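PDB 2W40: glycerol kinase, putative from Plasmodium falciparum, which probably catalyses the ATP-dependent phosphorylation of glycerol to sn-glycerol 3-phosphate, the entry step of glycerol degradation. Local coordinates for residues L33-K38 and I50-N55; W44-P49 and L99-V104; I9-Q14 and T82-T87; T16-Y21 and T54-L59. All blocks are in the same frame, centred on the assembly; numbering follows the deposited sequence.

In the fold
The four contacts lie in the N-terminal FGGY kinase domain. Interaction 3 joins the parallel strands 3-11 and 74-83 of its mixed sheet; interactions 1 and 4 set successive turns of helix 49-70 against segments 33-38 and 16-21, share Asn55 and use one water in common. Interaction 2 pairs the strand just before that helix with segment 99-104 and meets interaction 1 through Gln37 OE1 and Tyr45 OH, 2.7 Å apart. Centres of interactions 1, 3 and 4 are about 11-12 Å from one another. Interaction 3 is directly at the active site: Arg85 N and Glu86 OE1 hydrogen-bond bound glycerol, and the side chain of Thr13 is about 4 Å from that of the ADP-site residue Thr270.

Interaction 1 of 4, residues L33-K38 and I50-N55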
# COMPACT_ATOMS: atom_id res chain seq x y z
N LEU C 33 -13.87 -26.50 0.67
CA LEU C 33 -12.59 -26.56 1.30
C LEU C 33 -11.67 -25.74 0.49
O LEU C 33 -11.55 -25.90 -0.70
CB LEU C 33 -12.08 -28.01 1.42
CG LEU C 33 -12.69 -28.99 2.40
CD1 LEU C 33 -12.12 -30.44 2.09
CD2 LEU C 33 -12.32 -28.46 3.84
N ASN C 34 -10.92 -24.88 1.18
CA ASN C 34 -9.85 -24.13 0.52
C ASN C 34 -8.68 -25.05 0.22
O ASN C 34 -8.49 -26.09 0.85
CB ASN C 34 -9.34 -23.02 1.46
CG ASN C 34 -10.34 -21.94 1.70
OD1 ASN C 34 -11.32 -21.73 0.96
ND2 ASN C 34 -10.15 -21.27 2.87
N HIS C 35 -7.86 -24.61 -0.75
CA HIS C 35 -6.59 -25.27 -1.00
C HIS C 35 -5.54 -24.10 -1.13
O HIS C 35 -5.90 -22.90 -1.33
CB HIS C 35 -6.58 -26.15 -2.24
CG HIS C 35 -7.00 -25.44 -3.49
ND1 HIS C 35 -8.32 -25.27 -3.84
CD2 HIS C 35 -6.27 -24.91 -4.49
CE1 HIS C 35 -8.38 -24.56 -4.96
NE2 HIS C 35 -7.15 -24.33 -5.38
N GLU C 36 -4.27 -24.46 -0.93
CA GLU C 36 -3.19 -23.47 -0.86
C GLU C 36 -3.03 -22.73 -2.16
O GLU C 36 -2.95 -23.35 -3.20
CB GLU C 36 -1.88 -24.14 -0.48
CG GLU C 36 -0.87 -23.18 -0.06
CD GLU C 36 0.49 -23.74 0.16
OE1 GLU C 36 0.69 -24.98 0.01
OE2 GLU C 36 1.43 -22.96 0.49
N GLN C 37 -2.94 -21.39 -2.06
CA GLN C 37 -2.59 -20.56 -3.24
C GLN C 37 -1.08 -20.31 -3.08
O GLN C 37 -0.67 -19.52 -2.24
CB GLN C 37 -3.36 -19.21 -3.20
CG GLN C 37 -4.88 -19.37 -2.98
CD GLN C 37 -5.51 -20.21 -4.09
OE1 GLN C 37 -5.51 -19.75 -5.22
NE2 GLN C 37 -6.03 -21.43 -3.78
N LYS C 38 -0.29 -21.06 -3.82
CA LYS C 38 1.14 -20.99 -3.69
C LYS C 38 1.71 -19.87 -4.58
O LYS C 38 1.74 -19.99 -5.84
CB LYS C 38 1.75 -22.29 -4.10
CG LYS C 38 1.30 -23.51 -3.35
CD LYS C 38 1.76 -24.83 -4.03
CE LYS C 38 1.26 -26.07 -3.38
NZ LYS C 38 2.06 -26.40 -2.20
N ILE C 50 -3.01 -32.75 -6.14
CA ILE C 50 -3.40 -33.82 -5.29
C ILE C 50 -4.19 -33.27 -4.12
O ILE C 50 -5.25 -33.84 -3.72
CB ILE C 50 -2.16 -34.67 -4.91
CG1 ILE C 50 -1.62 -35.32 -6.20
CG2 ILE C 50 -2.53 -35.67 -3.81
CD1 ILE C 50 -0.30 -35.95 -5.99
N GLU C 51 -3.82 -32.09 -3.62
CA GLU C 51 -4.61 -31.45 -2.55
C GLU C 51 -6.01 -31.19 -3.07
O GLU C 51 -6.97 -31.40 -2.34
CB GLU C 51 -3.97 -30.19 -2.07
CG GLU C 51 -4.66 -29.45 -0.94
CD GLU C 51 -4.08 -28.09 -0.62
OE1 GLU C 51 -3.19 -27.56 -1.34
OE2 GLU C 51 -4.62 -27.50 0.36
N ILE C 52 -6.14 -30.64 -4.27
CA ILE C 52 -7.45 -30.45 -4.81
C ILE C 52 -8.27 -31.77 -4.84
O ILE C 52 -9.47 -31.75 -4.50
CB ILE C 52 -7.35 -29.79 -6.21
CG1 ILE C 52 -6.86 -28.33 -6.02
CG2 ILE C 52 -8.76 -29.86 -6.96
CD1 ILE C 52 -6.55 -27.64 -7.34
N MET C 53 -7.70 -32.84 -5.39
CA MET C 53 -8.45 -34.08 -5.43
C MET C 53 -8.84 -34.60 -4.05
O MET C 53 -9.99 -35.09 -3.85
CB MET C 53 -7.70 -35.16 -6.17
CG MET C 53 -7.62 -34.98 -7.61
SD MET C 53 -9.21 -34.76 -8.51
CE MET C 53 -10.28 -36.02 -8.04
N THR C 54 -7.89 -34.58 -3.12
CA THR C 54 -8.18 -35.05 -1.78
C THR C 54 -9.37 -34.27 -1.19
O THR C 54 -10.30 -34.84 -0.60
CB THR C 54 -6.93 -34.91 -0.92
OG1 THR C 54 -5.93 -35.79 -1.50
CG2 THR C 54 -7.26 -35.30 0.54
N ASN C 55 -9.31 -32.97 -1.35
CA ASN C 55 -10.40 -32.11 -0.85
C ASN C 55 -11.73 -32.47 -1.52
O ASN C 55 -12.76 -32.59 -0.87
CB ASN C 55 -10.08 -30.66 -1.14
CG ASN C 55 -9.05 -30.09 -0.20
OD1 ASN C 55 -8.61 -30.80 0.75
ND2 ASN C 55 -8.61 -28.89 -0.48
O HOH W 1 -9.80 -27.23 -2.56
O HOH W 2 -2.98 -25.97 -3.54
O HOH W 3 -0.90 -27.39 0.09
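Leu33 and His35 run past successive turns of the helix that carries Ile52 and Asn55: Leu33 CA is 6.3 Å from Asn55 CA, and His35 CA is 6.5 Å from Ile52 CA. The first segment is the last part of a strand continuing into a loop. Glu51, Ile52 and Asn55 are the helix residues that touch it. At the loop end the carboxylate of Glu51 straddles the backbone N of Glu36, with OE1 and OE2 each accepting a weak hydrogen bond from Glu36 N at 3.3 Å. Two waters bridge this junction, both donating to Glu51 OE1 and reaching Glu36 O and Glu36 OE1 respectively. The latter oxygen also takes a salt bridge from Lys38 NZ at 3.0 Å. Next along, Ile52 lays CG1 over the centre of the His35 ring in a CH-pi contact, 3.8 Å from the centroid and 11° off the normal. The ring reaches that place because His35 CG sits between the backbone N and the carbonyl carbon (chi1 55°). Its ND1 shares a water at 2.8 Å; that same water donates to Leu33 O and accepts from Asn55 ND2, tying the strand end to the helix. Leu33 closes the row, its CD1 methyl lying 3.7 Å from Asn55 O and also against the Asn55 side chain. The contact thus packs the start of helix 49-70 on the end of strand 27-34, an outermost strand of the mixed sheet in the N-terminal FGGY domain. Behind it His35 and Ile52 both pack on Gln11 of strand 3-11 and Thr16 of strand 15-21, while Met53 touches helix 167-176.

Interaction 2 of 4, residues W44-P49 and L99-V104. With EDO (1,2-ethanediol), chain B.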
# COMPACT_ATOMS: atom_id res chain seq x y z
N TRP C 44 4.69 -16.06 -9.67
CA TRP C 44 4.37 -17.49 -9.70
C TRP C 44 3.07 -17.68 -8.93
O TRP C 44 2.84 -17.05 -7.88
CB TRP C 44 5.45 -18.28 -9.00
CG TRP C 44 6.70 -18.39 -9.81
CD1 TRP C 44 7.18 -17.48 -10.72
CD2 TRP C 44 7.50 -19.54 -9.91
NE1 TRP C 44 8.33 -17.99 -11.32
CE2 TRP C 44 8.53 -19.26 -10.86
CE3 TRP C 44 7.50 -20.80 -9.29
CZ2 TRP C 44 9.48 -20.19 -11.19
CZ3 TRP C 44 8.51 -21.70 -9.60
CH2 TRP C 44 9.46 -21.40 -10.58
N TYR C 45 2.22 -18.58 -9.44
CA TYR C 45 0.95 -18.91 -8.82
C TYR C 45 0.65 -20.36 -9.21
O TYR C 45 0.40 -20.68 -10.37
CB TYR C 45 -0.15 -17.98 -9.29
CG TYR C 45 -1.30 -17.77 -8.34
CD1 TYR C 45 -1.73 -16.51 -7.91
CD2 TYR C 45 -1.99 -18.88 -7.85
CE1 TYR C 45 -2.92 -16.36 -7.10
CE2 TYR C 45 -3.12 -18.78 -7.05
CZ TYR C 45 -3.60 -17.50 -6.69
OH TYR C 45 -4.67 -17.33 -5.91
N GLU C 46 0.70 -21.21 -8.17
CA GLU C 46 0.48 -22.63 -8.32
C GLU C 46 -0.55 -23.22 -7.31
O GLU C 46 -0.81 -22.67 -6.20
CB GLU C 46 1.80 -23.37 -8.09
CG GLU C 46 2.89 -22.97 -9.05
CD GLU C 46 4.27 -23.66 -8.89
OE1 GLU C 46 4.48 -24.48 -7.99
OE2 GLU C 46 5.16 -23.30 -9.69
N HIS C 47 -1.12 -24.35 -7.73
CA HIS C 47 -1.96 -25.17 -6.83
C HIS C 47 -1.34 -26.59 -6.79
O HIS C 47 -0.79 -27.08 -7.77
CB HIS C 47 -3.38 -25.31 -7.36
CG HIS C 47 -4.19 -24.02 -7.36
ND1 HIS C 47 -5.21 -23.80 -8.27
CD2 HIS C 47 -4.14 -22.92 -6.57
CE1 HIS C 47 -5.72 -22.60 -8.06
NE2 HIS C 47 -5.10 -22.04 -7.03
N ASP C 48 -1.56 -27.32 -5.71
CA ASP C 48 -1.22 -28.72 -5.56
C ASP C 48 -2.38 -29.55 -6.11
O ASP C 48 -3.44 -29.51 -5.54
CB ASP C 48 -1.06 -29.03 -4.05
CG ASP C 48 -0.71 -30.46 -3.77
OD1 ASP C 48 -0.92 -31.30 -4.69
OD2 ASP C 48 -0.24 -30.73 -2.60
N PRO C 49 -2.19 -30.25 -7.22
CA PRO C 49 -3.34 -31.00 -7.80
C PRO C 49 -3.87 -32.15 -6.97
O PRO C 49 -5.03 -32.52 -7.16
CB PRO C 49 -2.79 -31.54 -9.15
CG PRO C 49 -1.53 -31.02 -9.27
CD PRO C 49 -1.00 -30.46 -8.05
N LEU C 99 3.43 -34.20 -13.00
CA LEU C 99 4.84 -34.01 -13.24
C LEU C 99 5.30 -32.66 -12.68
O LEU C 99 6.50 -32.39 -12.67
CB LEU C 99 5.12 -34.18 -14.74
CG LEU C 99 4.83 -35.56 -15.33
CD1 LEU C 99 4.95 -35.42 -16.79
CD2 LEU C 99 5.83 -36.58 -14.91
N TYR C 100 4.34 -31.79 -12.33
CA TYR C 100 4.57 -30.51 -11.75
C TYR C 100 3.28 -30.06 -11.12
O TYR C 100 2.26 -30.59 -11.42
CB TYR C 100 5.02 -29.54 -12.84
CG TYR C 100 5.59 -28.22 -12.26
CD1 TYR C 100 6.89 -28.16 -11.85
CD2 TYR C 100 4.83 -27.03 -12.16
CE1 TYR C 100 7.41 -26.97 -11.26
CE2 TYR C 100 5.32 -25.87 -11.67
CZ TYR C 100 6.63 -25.81 -11.22
OH TYR C 100 7.21 -24.68 -10.65
N ASN C 101 3.33 -29.05 -10.24
CA ASN C 101 2.10 -28.43 -9.72
C ASN C 101 1.21 -27.92 -10.85
O ASN C 101 1.66 -27.66 -11.95
CB ASN C 101 2.39 -27.27 -8.79
CG ASN C 101 2.72 -27.68 -7.33
OD1 ASN C 101 3.36 -26.87 -6.57
ND2 ASN C 101 2.40 -28.85 -6.94
N ALA C 102 -0.05 -27.67 -10.54
CA ALA C 102 -0.87 -26.87 -11.45
C ALA C 102 -0.23 -25.45 -11.50
O ALA C 102 0.05 -24.88 -10.50
CB ALA C 102 -2.34 -26.81 -10.98
N ILE C 103 -0.12 -24.86 -12.71
CA ILE C 103 0.20 -23.48 -12.90
C ILE C 103 -1.11 -22.74 -13.23
O ILE C 103 -1.81 -23.07 -14.20
CB ILE C 103 1.22 -23.22 -14.02
CG1 ILE C 103 2.57 -23.95 -13.67
CG2 ILE C 103 1.51 -21.71 -14.11
CD1 ILE C 103 3.65 -23.87 -14.74
N VAL C 104 -1.46 -21.83 -12.31
CA VAL C 104 -2.82 -21.24 -12.26
C VAL C 104 -2.92 -20.17 -13.33
O VAL C 104 -1.90 -19.56 -13.79
CB VAL C 104 -3.14 -20.74 -10.81
CG1 VAL C 104 -4.52 -20.19 -10.63
CG2 VAL C 104 -2.98 -21.90 -9.80
C1 EDO B . 9.30 -25.64 -8.45
O1 EDO B . 9.69 -25.01 -9.78
C2 EDO B . 8.07 -25.37 -7.49
O2 EDO B . 6.73 -26.04 -7.77
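Glu46 and Tyr100 meet nearly at right angles: the carboxylate plane is turned 74° from the phenol ring, and Tyr100 OH donates to Glu46 OE2 over 2.7 Å, arriving on the syn side, 24° out of the carboxylate plane. The extended Glu46 chain presents its other oxygen, OE1, to a bound ethanediol, probably from the crystallisation liquor, whose O2 donates at 2.7 Å. The diol's O1 in turn donates to Tyr100 OH at 2.6 Å and lies in plane at the edges of both the Tyr100 and Trp44 rings. Arg109 reaches into the same cluster, forming a salt bridge with Glu46, a hydrogen bond with Tyr100 and a cation-pi contact with Trp44. Beneath these groups runs a short antiparallel ladder: Glu46 and Ile103 form the non-hydrogen-bonded pair, His47 and Ala102 the hydrogen-bonded one, with His47 N to Ala102 O at 3.1 Å and Ala102 N to His47 O at 2.9 Å. Val104 N extends the pairing with a straight bond to Tyr45 O (2.9 Å, 170° at the hydrogen). The Val104 side chain crosses His47 at about a right angle, and its CB is 3.7 Å from Tyr45 CD2. The polar ends of Tyr45 and His47 both turn to Gln37 OE1.

Interaction 3 of 4, residues I9-Q14 and T82-T87; sequences IDQSTQ and TNQRET
Gln84, Thr82 and Gln11 bury the most surface between the parallel strands and the loop that follows the second. Thr82 is held through both its backbone N and its backbone O: Thr82 N donates to Ile9 O at 2.8 Å, and Thr82 O accepts from Gln11 N at 3.0 Å. Its methyl CG2 packs 3.9 Å from Asp10 CB, whereas its hydroxyl is bonded to Ile246 O in the next strand of the sheet. Two residues on, Gln84 N donates to Gln11 O at 2.9 Å as the second strand runs into its loop. The two glutamine side chains then meet as well. Gln84 CG occupies the position flanked by backbone N and carbonyl carbon (chi1 49°) and the rest of the chain is extended, which carries the amide across to Gln11, itself bent at chi2. Gln84 NE2 donates to Gln11 OE1 over 2.9 Å, nearly straight at 175°, on a lone pair in the carbonyl plane, although the two amides are turned 65° apart. Gln84 OE1 accepts from Thr87 OG1 at 2.7 Å, and Gln11 NE2 donates to Ser12 O at 3.0 Å and also to Thr16 OG1. Each amide is therefore held through both its oxygen and its nitrogen, which fixes its flip and leaves little freedom to rotate; such a buried network is consistent with a rigid base for the adjoining Arg85 and Glu86, which bind glycerol.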
# COMPACT_ATOMS: atom_id res chain seq x y z
N ILE C 9 -19.98 -30.06 -9.09
CA ILE C 9 -18.68 -29.79 -8.49
C ILE C 9 -18.18 -28.48 -9.14
O ILE C 9 -18.09 -28.38 -10.39
CB ILE C 9 -17.67 -30.92 -8.78
CG1 ILE C 9 -18.18 -32.24 -8.11
CG2 ILE C 9 -16.24 -30.41 -8.42
CD1 ILE C 9 -17.50 -33.48 -8.65
N ASP C 10 -17.80 -27.49 -8.30
CA ASP C 10 -17.16 -26.25 -8.80
C ASP C 10 -15.75 -26.18 -8.18
O ASP C 10 -15.58 -25.94 -7.01
CB ASP C 10 -18.03 -25.05 -8.41
CG ASP C 10 -17.45 -23.72 -8.71
OD1 ASP C 10 -16.45 -23.64 -9.43
OD2 ASP C 10 -18.08 -22.68 -8.23
N GLN C 11 -14.77 -26.58 -8.94
CA GLN C 11 -13.40 -26.60 -8.53
C GLN C 11 -12.87 -25.20 -8.89
O GLN C 11 -12.50 -24.93 -10.04
CB GLN C 11 -12.62 -27.75 -9.23
CG GLN C 11 -11.32 -28.14 -8.56
CD GLN C 11 -10.39 -26.93 -8.33
OE1 GLN C 11 -9.77 -26.43 -9.25
NE2 GLN C 11 -10.48 -26.35 -7.11
N SER C 12 -12.97 -24.30 -7.93
CA SER C 12 -12.70 -22.89 -8.14
C SER C 12 -11.26 -22.55 -7.82
O SER C 12 -10.44 -23.40 -7.40
CB SER C 12 -13.74 -22.06 -7.34
OG SER C 12 -13.72 -20.72 -7.74
N THR C 13 -10.90 -21.29 -8.06
CA THR C 13 -9.45 -20.90 -7.87
C THR C 13 -9.02 -21.08 -6.43
O THR C 13 -7.93 -21.59 -6.19
CB THR C 13 -9.22 -19.46 -8.29
OG1 THR C 13 -9.69 -19.31 -9.65
CG2 THR C 13 -7.74 -19.13 -8.33
N GLN C 14 -9.80 -20.58 -5.48
CA GLN C 14 -9.39 -20.56 -4.04
C GLN C 14 -9.86 -21.75 -3.20
O GLN C 14 -9.38 -21.95 -2.11
CB GLN C 14 -9.81 -19.23 -3.39
CG GLN C 14 -9.11 -17.99 -4.04
CD GLN C 14 -9.63 -16.71 -3.56
OE1 GLN C 14 -10.48 -16.10 -4.20
NE2 GLN C 14 -9.17 -16.31 -2.41
N THR C 82 -17.54 -28.12 -13.16
CA THR C 82 -17.09 -26.84 -13.64
C THR C 82 -15.88 -26.40 -12.87
O THR C 82 -15.62 -26.92 -11.78
CB THR C 82 -18.28 -25.81 -13.61
OG1 THR C 82 -17.91 -24.68 -14.37
CG2 THR C 82 -18.72 -25.45 -12.20
N ASN C 83 -15.12 -25.48 -13.44
CA ASN C 83 -13.76 -25.28 -12.92
C ASN C 83 -13.15 -23.98 -13.34
O ASN C 83 -13.48 -23.44 -14.38
CB ASN C 83 -12.85 -26.37 -13.54
CG ASN C 83 -12.88 -26.31 -15.09
OD1 ASN C 83 -13.89 -26.71 -15.72
ND2 ASN C 83 -11.70 -25.91 -15.74
N GLN C 84 -12.24 -23.49 -12.50
CA GLN C 84 -11.32 -22.44 -12.84
C GLN C 84 -10.64 -22.84 -14.18
O GLN C 84 -10.12 -23.99 -14.32
CB GLN C 84 -10.26 -22.31 -11.73
CG GLN C 84 -9.59 -23.60 -11.30
CD GLN C 84 -8.21 -23.43 -10.64
OE1 GLN C 84 -7.47 -22.50 -10.97
NE2 GLN C 84 -7.85 -24.39 -9.79
N ARG C 85 -10.69 -21.94 -15.14
CA ARG C 85 -10.21 -22.19 -16.47
C ARG C 85 -8.66 -21.91 -16.52
O ARG C 85 -8.12 -21.35 -15.55
CB ARG C 85 -10.97 -21.33 -17.43
CG ARG C 85 -12.49 -21.60 -17.42
CD ARG C 85 -13.35 -20.56 -18.24
NE ARG C 85 -13.07 -19.26 -17.68
CZ ARG C 85 -13.35 -18.10 -18.28
NH1 ARG C 85 -14.06 -18.09 -19.42
NH2 ARG C 85 -12.87 -16.96 -17.80
N GLU C 86 -8.03 -22.23 -17.67
CA GLU C 86 -6.65 -21.91 -18.05
C GLU C 86 -5.58 -22.66 -17.22
O GLU C 86 -4.57 -23.05 -17.74
CB GLU C 86 -6.36 -20.44 -18.06
CG GLU C 86 -7.19 -19.59 -19.05
CD GLU C 86 -8.48 -19.03 -18.46
OE1 GLU C 86 -8.62 -18.98 -17.21
OE2 GLU C 86 -9.37 -18.59 -19.23
N THR C 87 -5.83 -22.77 -15.94
CA THR C 87 -4.96 -23.50 -15.02
C THR C 87 -4.68 -24.86 -15.67
O THR C 87 -5.58 -25.53 -16.17
CB THR C 87 -5.68 -23.68 -13.70
OG1 THR C 87 -5.87 -22.37 -13.13
CG2 THR C 87 -4.86 -24.58 -12.73

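Interaction 4 of 4, residues T16-Y21 and T54-L59; sequences TKVFFY and TNLYNL
Leu59 and Val18 make the closest apolar side-chain pair of this strand-helix contact, and Leu59 can be traced outward from its backbone. Its CB rests on the fork of the valine, 3.7 Å from Val18 CG1 and 3.8 Å from Val18 CG2. Beyond it, CG is anti to the carbonyl carbon (chi1 -78°), which sends the branch along the strand toward Thr16 instead of further over Val18. The CD1 tip ends against Thr16, where it lies 3.2 Å from the carbonyl oxygen Thr16 O, a tight approach, and 3.9 Å from the methyl Thr16 CG2. Leu56, one turn earlier in the helix, supplies the other half of the seat: its CD1 is 3.8 Å from Val18 CG1 and 4.0 Å from Thr16 CG2, so both strand residues that point to the helix are touched by both leucines. No direct hydrogen bond joins the two segments. The one polar link is a water held 2.8 Å from Thr16 OG1 that also accepts from Asn55 ND2; Thr16 OG1 is further bonded by Gln11 NE2 of the adjacent strand. The axes of strand 16-21 and helix 54-59 approach to 8.7 Å and are inclined by only 23°, their N-to-C directions nearly aligned. As in any beta strand, side chains alternate: Thr16 and Val18 point toward the helix and Lys17 away. A helix lying almost along the strands over one face of a mixed sheet is the layered alpha/beta arrangement of the ribonuclease H-like fold, found in the sugar kinase/Hsp70/actin superfamily.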
# COMPACT_ATOMS: atom_id res chain seq x y z
N THR C 16 -12.60 -25.62 -3.47
CA THR C 16 -13.39 -26.61 -4.17
C THR C 16 -14.73 -26.61 -3.42
O THR C 16 -14.74 -26.75 -2.18
CB THR C 16 -12.70 -27.99 -4.13
OG1 THR C 16 -11.38 -27.92 -4.75
CG2 THR C 16 -13.58 -29.06 -4.83
N LYS C 17 -15.79 -26.56 -4.21
CA LYS C 17 -17.18 -26.48 -3.74
C LYS C 17 -17.93 -27.70 -4.33
O LYS C 17 -17.79 -28.07 -5.53
CB LYS C 17 -17.84 -25.19 -4.24
CG LYS C 17 -17.07 -23.95 -3.94
CD LYS C 17 -17.57 -22.73 -4.61
CE LYS C 17 -16.60 -21.62 -4.37
NZ LYS C 17 -17.28 -20.31 -4.61
N VAL C 18 -18.76 -28.28 -3.45
CA VAL C 18 -19.76 -29.30 -3.87
C VAL C 18 -21.16 -28.82 -3.51
O VAL C 18 -21.37 -28.23 -2.44
CB VAL C 18 -19.48 -30.71 -3.33
CG1 VAL C 18 -18.08 -31.32 -3.75
CG2 VAL C 18 -19.61 -30.78 -1.75
N PHE C 19 -22.06 -28.98 -4.48
CA PHE C 19 -23.47 -28.60 -4.38
C PHE C 19 -24.30 -29.75 -4.78
O PHE C 19 -24.10 -30.34 -5.84
CB PHE C 19 -23.80 -27.44 -5.26
CG PHE C 19 -23.06 -26.20 -4.90
CD1 PHE C 19 -23.61 -25.27 -4.09
CD2 PHE C 19 -21.82 -25.98 -5.41
CE1 PHE C 19 -22.97 -24.14 -3.78
CE2 PHE C 19 -21.16 -24.87 -5.10
CZ PHE C 19 -21.74 -23.93 -4.24
N PHE C 20 -25.19 -30.13 -3.88
CA PHE C 20 -26.24 -31.13 -4.21
C PHE C 20 -27.54 -30.36 -4.42
O PHE C 20 -28.03 -29.71 -3.50
CB PHE C 20 -26.35 -32.23 -3.15
CG PHE C 20 -25.07 -32.96 -2.92
CD1 PHE C 20 -24.86 -34.20 -3.44
CD2 PHE C 20 -24.01 -32.36 -2.17
CE1 PHE C 20 -23.66 -34.88 -3.19
CE2 PHE C 20 -22.83 -33.05 -1.90
CZ PHE C 20 -22.65 -34.29 -2.47
N TYR C 21 -28.04 -30.46 -5.62
CA TYR C 21 -29.27 -29.85 -6.03
C TYR C 21 -30.39 -30.88 -6.14
O TYR C 21 -30.20 -31.96 -6.67
CB TYR C 21 -29.16 -29.13 -7.37
CG TYR C 21 -28.30 -27.88 -7.35
CD1 TYR C 21 -28.90 -26.65 -7.19
CD2 TYR C 21 -26.96 -27.89 -7.67
CE1 TYR C 21 -28.20 -25.49 -7.18
CE2 TYR C 21 -26.25 -26.73 -7.61
CZ TYR C 21 -26.88 -25.51 -7.41
OH TYR C 21 -26.21 -24.30 -7.43
N THR C 54 -7.89 -34.58 -3.12
CA THR C 54 -8.18 -35.05 -1.78
C THR C 54 -9.37 -34.27 -1.19
O THR C 54 -10.30 -34.84 -0.60
CB THR C 54 -6.93 -34.91 -0.92
OG1 THR C 54 -5.93 -35.79 -1.50
CG2 THR C 54 -7.26 -35.30 0.54
N ASN C 55 -9.31 -32.97 -1.35
CA ASN C 55 -10.40 -32.11 -0.85
C ASN C 55 -11.73 -32.47 -1.52
O ASN C 55 -12.76 -32.59 -0.87
CB ASN C 55 -10.08 -30.66 -1.14
CG ASN C 55 -9.05 -30.09 -0.20
OD1 ASN C 55 -8.61 -30.80 0.75
ND2 ASN C 55 -8.61 -28.89 -0.48
N LEU C 56 -11.71 -32.68 -2.82
CA LEU C 56 -12.88 -33.10 -3.54
C LEU C 56 -13.45 -34.35 -3.00
O LEU C 56 -14.62 -34.42 -2.73
CB LEU C 56 -12.60 -33.20 -5.03
CG LEU C 56 -13.89 -33.57 -5.81
CD1 LEU C 56 -15.09 -32.66 -5.70
CD2 LEU C 56 -13.52 -33.80 -7.32
N TYR C 57 -12.62 -35.40 -2.85
CA TYR C 57 -13.10 -36.73 -2.38
C TYR C 57 -13.76 -36.58 -1.02
O TYR C 57 -14.83 -37.11 -0.78
CB TYR C 57 -11.95 -37.71 -2.35
CG TYR C 57 -11.44 -38.16 -3.73
CD1 TYR C 57 -12.30 -38.29 -4.80
CD2 TYR C 57 -10.10 -38.43 -3.92
CE1 TYR C 57 -11.80 -38.73 -6.08
CE2 TYR C 57 -9.60 -38.84 -5.10
CZ TYR C 57 -10.42 -39.02 -6.18
OH TYR C 57 -9.89 -39.48 -7.36
N ASN C 58 -13.09 -35.82 -0.16
CA ASN C 58 -13.59 -35.61 1.21
C ASN C 58 -14.95 -34.91 1.21
O ASN C 58 -15.87 -35.29 1.93
CB ASN C 58 -12.48 -34.93 2.03
CG ASN C 58 -11.39 -35.91 2.49
OD1 ASN C 58 -11.64 -37.13 2.60
ND2 ASN C 58 -10.17 -35.39 2.81
N LEU C 59 -15.13 -33.93 0.31
CA LEU C 59 -16.34 -33.15 0.26
C LEU C 59 -17.50 -34.02 -0.29
O LEU C 59 -18.60 -33.97 0.20
CB LEU C 59 -16.15 -31.95 -0.67
CG LEU C 59 -15.37 -30.75 -0.08
CD1 LEU C 59 -14.84 -29.78 -1.22
CD2 LEU C 59 -16.35 -30.01 0.94
O HOH W 1 -9.80 -27.23 -2.56